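Local coordinates for alkane monooxygenase (Geobacillus thermodenitrificans, PDB 3B9O), which is a flavin-dependent enzyme of the luciferase-like monooxygenase family, with a TIM-barrel fold and a bound flavin mononucleotide, at residues D123-V134 and P216-A227. Sequence-based numbering, arbitrary orientation.
Sequences DHLTKGRIAWNV and PSPQRTPVIYQA. With FMN (flavin mononucleotide), chain C.
Asp123, in the last turn of helix 112-125, turns its carboxylate to Ser217 and Gln219 in the loop before strand 223-227. Its CG lies anti to the backbone N (chi1 -163°), which brings OD2 to both. There OD2 accepts from Ser217 OG, at a modelled distance too short to trust in detail, and on its syn lone pair from Gln219 N at 2.8 Å; Arg220 N adds a weak third bond. Ser217 CB sits over the face of the His124 imidazole, a CH-pi contact 3.5 Å from the ring centroid, while Pro216 O lies at the ring's edge and His124 NE2 is hydrogen-bonded to Glu215. Beyond a Schellman motif at Lys127, strand 130-134 pairs in parallel with 223-227, its neighbour in the TIM barrel. Trp132 is held through its backbone by both neighbours of Ile224: its N reaches Val223 O at 2.8 Å and its O accepts from Tyr225 N. Its indole packs obliquely near Ile224 CD1 and reaches Phe105 O through NE1. The Tyr225 ring stands perpendicular to the Asn133 amide, whose ND2 is hydrogen-bonded to Thr104 OG1, and Tyr225 CD2 rests 4.0 Å from Ala131 CB. Further along, Ala227 O accepts a hydrogen bond from flavin mononucleotide O2', 2.6 Å away.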
loop_
_atom_site.group_PDB
_atom_site.type_symbol
_atom_site.label_atom_id
_atom_site.label_comp_id
_atom_site.label_asym_id
_atom_site.label_seq_id
_atom_site.Cartn_x
_atom_site.Cartn_y
_atom_site.Cartn_z
ATOM N N ASP A 123 -8.150 3.230 -13.847
ATOM C CA ASP A 123 -9.063 4.259 -13.368
ATOM C C ASP A 123 -10.404 4.254 -14.141
ATOM O O ASP A 123 -11.463 4.465 -13.545
ATOM C CB ASP A 123 -8.422 5.667 -13.398
ATOM C CG ASP A 123 -9.193 6.666 -12.519
ATOM O OD1 ASP A 123 -9.481 6.275 -11.391
ATOM O OD2 ASP A 123 -9.453 7.836 -12.925
ATOM N N HIS A 124 -10.334 4.062 -15.463
ATOM C CA HIS A 124 -11.546 3.826 -16.283
ATOM C C HIS A 124 -12.237 2.505 -15.903
ATOM O O HIS A 124 -13.458 2.502 -15.580
ATOM C CB HIS A 124 -11.200 3.770 -17.789
ATOM C CG HIS A 124 -10.928 5.112 -18.400
ATOM N ND1 HIS A 124 -11.874 6.115 -18.430
ATOM C CD2 HIS A 124 -9.823 5.616 -19.002
ATOM C CE1 HIS A 124 -11.359 7.187 -19.010
ATOM N NE2 HIS A 124 -10.107 6.923 -19.342
ATOM N N LEU A 125 -11.499 1.398 -15.969
ATOM C CA LEU A 125 -12.136 0.050 -15.831
ATOM C C LEU A 125 -12.816 -0.068 -14.427
ATOM O O LEU A 125 -13.953 -0.550 -14.312
ATOM C CB LEU A 125 -11.107 -1.057 -16.046
ATOM C CG LEU A 125 -10.555 -1.141 -17.480
ATOM C CD1 LEU A 125 -9.481 -2.271 -17.508
ATOM C CD2 LEU A 125 -11.723 -1.293 -18.486
ATOM N N THR A 126 -12.142 0.453 -13.394
ATOM C CA THR A 126 -12.647 0.425 -12.004
ATOM C C THR A 126 -13.610 1.554 -11.665
ATOM O O THR A 126 -14.145 1.591 -10.537
ATOM C CB THR A 126 -11.510 0.480 -10.938
ATOM O OG1 THR A 126 -10.927 1.799 -10.947
ATOM C CG2 THR A 126 -10.456 -0.571 -11.234
ATOM N N LYS A 127 -13.828 2.471 -12.620
ATOM C CA LYS A 127 -14.693 3.623 -12.401
ATOM C C LYS A 127 -14.223 4.450 -11.179
ATOM O O LYS A 127 -14.995 4.809 -10.271
ATOM C CB LYS A 127 -16.175 3.202 -12.362
ATOM C CG LYS A 127 -16.739 2.789 -13.749
ATOM C CD LYS A 127 -16.699 3.997 -14.731
ATOM C CE LYS A 127 -17.072 3.590 -16.194
ATOM N NZ LYS A 127 -15.933 2.904 -16.867
ATOM N N GLY A 128 -12.911 4.677 -11.120
ATOM C CA GLY A 128 -12.385 5.603 -10.124
ATOM C C GLY A 128 -12.106 4.966 -8.776
ATOM O O GLY A 128 -12.318 5.600 -7.727
ATOM N N ARG A 129 -11.628 3.718 -8.787
ATOM C CA ARG A 129 -11.444 2.957 -7.538
ATOM C C ARG A 129 -10.002 2.449 -7.482
ATOM O O ARG A 129 -9.720 1.451 -6.855
ATOM C CB ARG A 129 -12.435 1.792 -7.442
ATOM C CG ARG A 129 -13.924 2.221 -7.188
ATOM C CD ARG A 129 -14.758 1.006 -7.015
ATOM N NE ARG A 129 -14.878 0.202 -8.231
ATOM C CZ ARG A 129 -15.103 -1.117 -8.242
ATOM N NH1 ARG A 129 -15.151 -1.830 -7.105
ATOM N NH2 ARG A 129 -15.281 -1.734 -9.393
ATOM N N ILE A 130 -9.097 3.171 -8.132
ATOM C CA ILE A 130 -7.683 2.809 -8.162
ATOM C C ILE A 130 -6.792 3.792 -7.332
ATOM O O ILE A 130 -7.038 5.017 -7.285
ATOM C CB ILE A 130 -7.147 2.647 -9.642
ATOM C CG1 ILE A 130 -5.848 1.833 -9.696
ATOM C CG2 ILE A 130 -6.923 4.016 -10.348
ATOM C CD1 ILE A 130 -5.998 0.339 -9.306
ATOM N N ALA A 131 -5.758 3.223 -6.705
ATOM C CA ALA A 131 -4.795 3.981 -5.937
ATOM C C ALA A 131 -3.428 3.402 -6.245
ATOM O O ALA A 131 -3.312 2.230 -6.630
ATOM C CB ALA A 131 -5.105 3.874 -4.450
ATOM N N TRP A 132 -2.415 4.253 -6.127
ATOM C CA TRP A 132 -1.050 3.857 -6.372
ATOM C C TRP A 132 -0.187 4.120 -5.153
ATOM O O TRP A 132 -0.031 5.269 -4.708
ATOM C CB TRP A 132 -0.520 4.570 -7.642
ATOM C CG TRP A 132 0.949 4.400 -7.922
ATOM C CD1 TRP A 132 1.773 3.354 -7.532
ATOM C CD2 TRP A 132 1.779 5.309 -8.677
ATOM N NE1 TRP A 132 3.074 3.590 -7.988
ATOM C CE2 TRP A 132 3.108 4.770 -8.686
ATOM C CE3 TRP A 132 1.535 6.542 -9.317
ATOM C CZ2 TRP A 132 4.193 5.423 -9.335
ATOM C CZ3 TRP A 132 2.602 7.182 -9.972
ATOM C CH2 TRP A 132 3.906 6.601 -9.996
ATOM N N ASN A 133 0.373 3.037 -4.626
ATOM C CA ASN A 133 1.406 3.127 -3.592
ATOM C C ASN A 133 2.785 3.318 -4.222
ATOM O O ASN A 133 3.384 2.390 -4.769
ATOM C CB ASN A 133 1.362 1.948 -2.621
ATOM C CG ASN A 133 2.438 2.050 -1.512
ATOM O OD1 ASN A 133 2.666 3.124 -0.948
ATOM N ND2 ASN A 133 3.096 0.943 -1.211
ATOM N N VAL A 134 3.246 4.564 -4.162
ATOM C CA VAL A 134 4.500 5.007 -4.770
ATOM C C VAL A 134 5.647 4.580 -3.885
ATOM O O VAL A 134 5.713 4.933 -2.719
ATOM C CB VAL A 134 4.551 6.529 -4.949
ATOM C CG1 VAL A 134 5.887 6.934 -5.638
ATOM C CG2 VAL A 134 3.390 6.978 -5.771
ATOM N N PRO A 216 -9.455 11.635 -20.239
ATOM C CA PRO A 216 -9.726 11.831 -18.789
ATOM C C PRO A 216 -10.629 10.734 -18.160
ATOM O O PRO A 216 -11.690 10.368 -18.711
ATOM C CB PRO A 216 -10.370 13.226 -18.711
ATOM C CG PRO A 216 -9.820 13.961 -19.914
ATOM C CD PRO A 216 -9.663 12.880 -21.015
ATOM N N SER A 217 -10.157 10.216 -17.023
ATOM C CA SER A 217 -10.848 9.130 -16.318
ATOM C C SER A 217 -11.436 9.769 -15.048
ATOM O O SER A 217 -11.114 10.973 -14.790
ATOM C CB SER A 217 -9.849 8.029 -16.030
ATOM O OG SER A 217 -8.833 8.531 -15.146
ATOM N N PRO A 218 -12.292 9.036 -14.268
ATOM C CA PRO A 218 -13.006 9.661 -13.130
ATOM C C PRO A 218 -12.138 10.415 -12.113
ATOM O O PRO A 218 -12.459 11.530 -11.765
ATOM C CB PRO A 218 -13.749 8.456 -12.490
ATOM C CG PRO A 218 -14.040 7.608 -13.681
ATOM C CD PRO A 218 -12.706 7.611 -14.395
ATOM N N GLN A 219 -11.040 9.815 -11.671
ATOM C CA GLN A 219 -10.118 10.443 -10.728
ATOM C C GLN A 219 -8.987 11.224 -11.378
ATOM O O GLN A 219 -8.314 12.013 -10.687
ATOM C CB GLN A 219 -9.494 9.368 -9.857
ATOM C CG GLN A 219 -10.482 8.689 -8.938
ATOM C CD GLN A 219 -9.827 7.727 -7.962
ATOM O OE1 GLN A 219 -9.194 6.751 -8.358
ATOM N NE2 GLN A 219 -10.034 7.958 -6.706
ATOM N N ARG A 220 -8.739 10.924 -12.658
ATOM C CA ARG A 220 -7.554 11.313 -13.433
ATOM C C ARG A 220 -6.262 10.755 -12.841
ATOM O O ARG A 220 -5.712 9.819 -13.405
ATOM C CB ARG A 220 -7.460 12.840 -13.703
ATOM C CG ARG A 220 -8.510 13.431 -14.717
ATOM C CD ARG A 220 -8.123 14.924 -14.813
ATOM N NE ARG A 220 -8.790 15.706 -15.846
ATOM C CZ ARG A 220 -8.304 15.898 -17.070
ATOM N NH1 ARG A 220 -7.167 15.326 -17.436
ATOM N NH2 ARG A 220 -8.966 16.674 -17.932
ATOM N N THR A 221 -5.755 11.346 -11.749
ATOM C CA THR A 221 -4.627 10.788 -10.995
ATOM C C THR A 221 -5.193 9.765 -9.974
ATOM O O THR A 221 -6.149 10.082 -9.245
ATOM C CB THR A 221 -3.813 11.904 -10.292
ATOM O OG1 THR A 221 -3.301 12.814 -11.279
ATOM C CG2 THR A 221 -2.701 11.341 -9.416
ATOM N N PRO A 222 -4.613 8.548 -9.912
ATOM C CA PRO A 222 -5.041 7.578 -8.854
ATOM C C PRO A 222 -4.805 8.199 -7.459
ATOM O O PRO A 222 -3.949 9.091 -7.314
ATOM C CB PRO A 222 -4.088 6.389 -9.047
ATOM C CG PRO A 222 -3.583 6.502 -10.443
ATOM C CD PRO A 222 -3.527 8.008 -10.739
ATOM N N VAL A 223 -5.551 7.753 -6.452
ATOM C CA VAL A 223 -5.248 8.153 -5.094
ATOM C C VAL A 223 -3.797 7.794 -4.826
ATOM O O VAL A 223 -3.356 6.649 -5.102
ATOM C CB VAL A 223 -6.189 7.495 -4.066
ATOM C CG1 VAL A 223 -5.659 7.781 -2.656
ATOM C CG2 VAL A 223 -7.586 8.098 -4.221
ATOM N N ILE A 224 -3.034 8.770 -4.329
ATOM C CA ILE A 224 -1.583 8.570 -4.132
ATOM C C ILE A 224 -1.226 8.134 -2.715
ATOM O O ILE A 224 -1.403 8.875 -1.754
ATOM C CB ILE A 224 -0.744 9.868 -4.478
ATOM C CG1 ILE A 224 -1.060 10.378 -5.903
ATOM C CG2 ILE A 224 0.817 9.560 -4.230
ATOM C CD1 ILE A 224 -0.717 9.366 -7.039
ATOM N N TYR A 225 -0.777 6.900 -2.573
ATOM C CA TYR A 225 -0.224 6.413 -1.314
ATOM C C TYR A 225 1.278 6.487 -1.359
ATOM O O TYR A 225 1.869 6.503 -2.451
ATOM C CB TYR A 225 -0.570 4.918 -1.132
ATOM C CG TYR A 225 -1.882 4.671 -0.446
ATOM C CD1 TYR A 225 -1.928 4.280 0.918
ATOM C CD2 TYR A 225 -3.090 4.884 -1.130
ATOM C CE1 TYR A 225 -3.191 4.057 1.580
ATOM C CE2 TYR A 225 -4.329 4.670 -0.505
ATOM C CZ TYR A 225 -4.380 4.240 0.843
ATOM O OH TYR A 225 -5.630 4.015 1.430
ATOM N N GLN A 226 1.882 6.516 -0.176
ATOM C CA GLN A 226 3.303 6.409 -0.013
ATOM C C GLN A 226 3.573 5.541 1.205
ATOM O O GLN A 226 2.822 5.556 2.185
ATOM C CB GLN A 226 3.988 7.792 0.096
ATOM C CG GLN A 226 5.500 7.718 -0.051
ATOM C CD GLN A 226 6.215 7.485 1.278
ATOM O OE1 GLN A 226 7.402 7.126 1.292
ATOM N NE2 GLN A 226 5.495 7.679 2.414
ATOM N N ALA A 227 4.644 4.761 1.104
ATOM C CA ALA A 227 5.143 3.953 2.213
ATOM C C ALA A 227 6.674 4.022 2.085
ATOM O O ALA A 227 7.215 3.795 0.985
ATOM C CB ALA A 227 4.633 2.508 2.085
HETATM N N1 FMN C . 8.723 -1.494 -0.340
HETATM C C2 FMN C . 8.410 -2.237 -1.427
HETATM O O2 FMN C . 9.283 -2.359 -2.336
HETATM N N3 FMN C . 7.168 -2.817 -1.489
HETATM C C4 FMN C . 6.246 -2.652 -0.487
HETATM O O4 FMN C . 5.118 -3.181 -0.570
HETATM C C4A FMN C . 6.564 -1.874 0.637
HETATM N N5 FMN C . 5.692 -1.663 1.669
HETATM C C5A FMN C . 6.072 -0.906 2.748
HETATM C C6 FMN C . 5.206 -0.675 3.834
HETATM C C7 FMN C . 5.611 0.116 4.927
HETATM C C7M FMN C . 4.694 0.370 6.104
HETATM C C8 FMN C . 6.876 0.685 4.935
HETATM C C8M FMN C . 7.325 1.533 6.103
HETATM C C9 FMN C . 7.751 0.462 3.865
HETATM C C9A FMN C . 7.362 -0.332 2.770
HETATM N N10 FMN C . 8.214 -0.545 1.734
HETATM C C10 FMN C . 7.841 -1.305 0.684
HETATM C "C1'" FMN C . 9.571 0.040 1.714
HETATM C "C2'" FMN C . 9.566 1.332 0.879
HETATM O "O2'" FMN C . 8.276 1.570 0.313
HETATM C "C3'" FMN C . 10.596 1.390 -0.261
HETATM O "O3'" FMN C . 10.618 0.193 -1.069
HETATM C "C4'" FMN C . 11.993 1.856 0.207
HETATM O "O4'" FMN C . 13.025 0.958 -0.212
HETATM C "C5'" FMN C . 12.128 2.064 1.719
HETATM O "O5'" FMN C . 11.795 3.431 1.930
HETATM P P FMN C . 12.430 4.323 3.105
HETATM O O1P FMN C . 13.893 3.916 3.150
HETATM O O2P FMN C . 12.155 5.720 2.634
HETATM O O3P FMN C . 11.726 3.903 4.383
#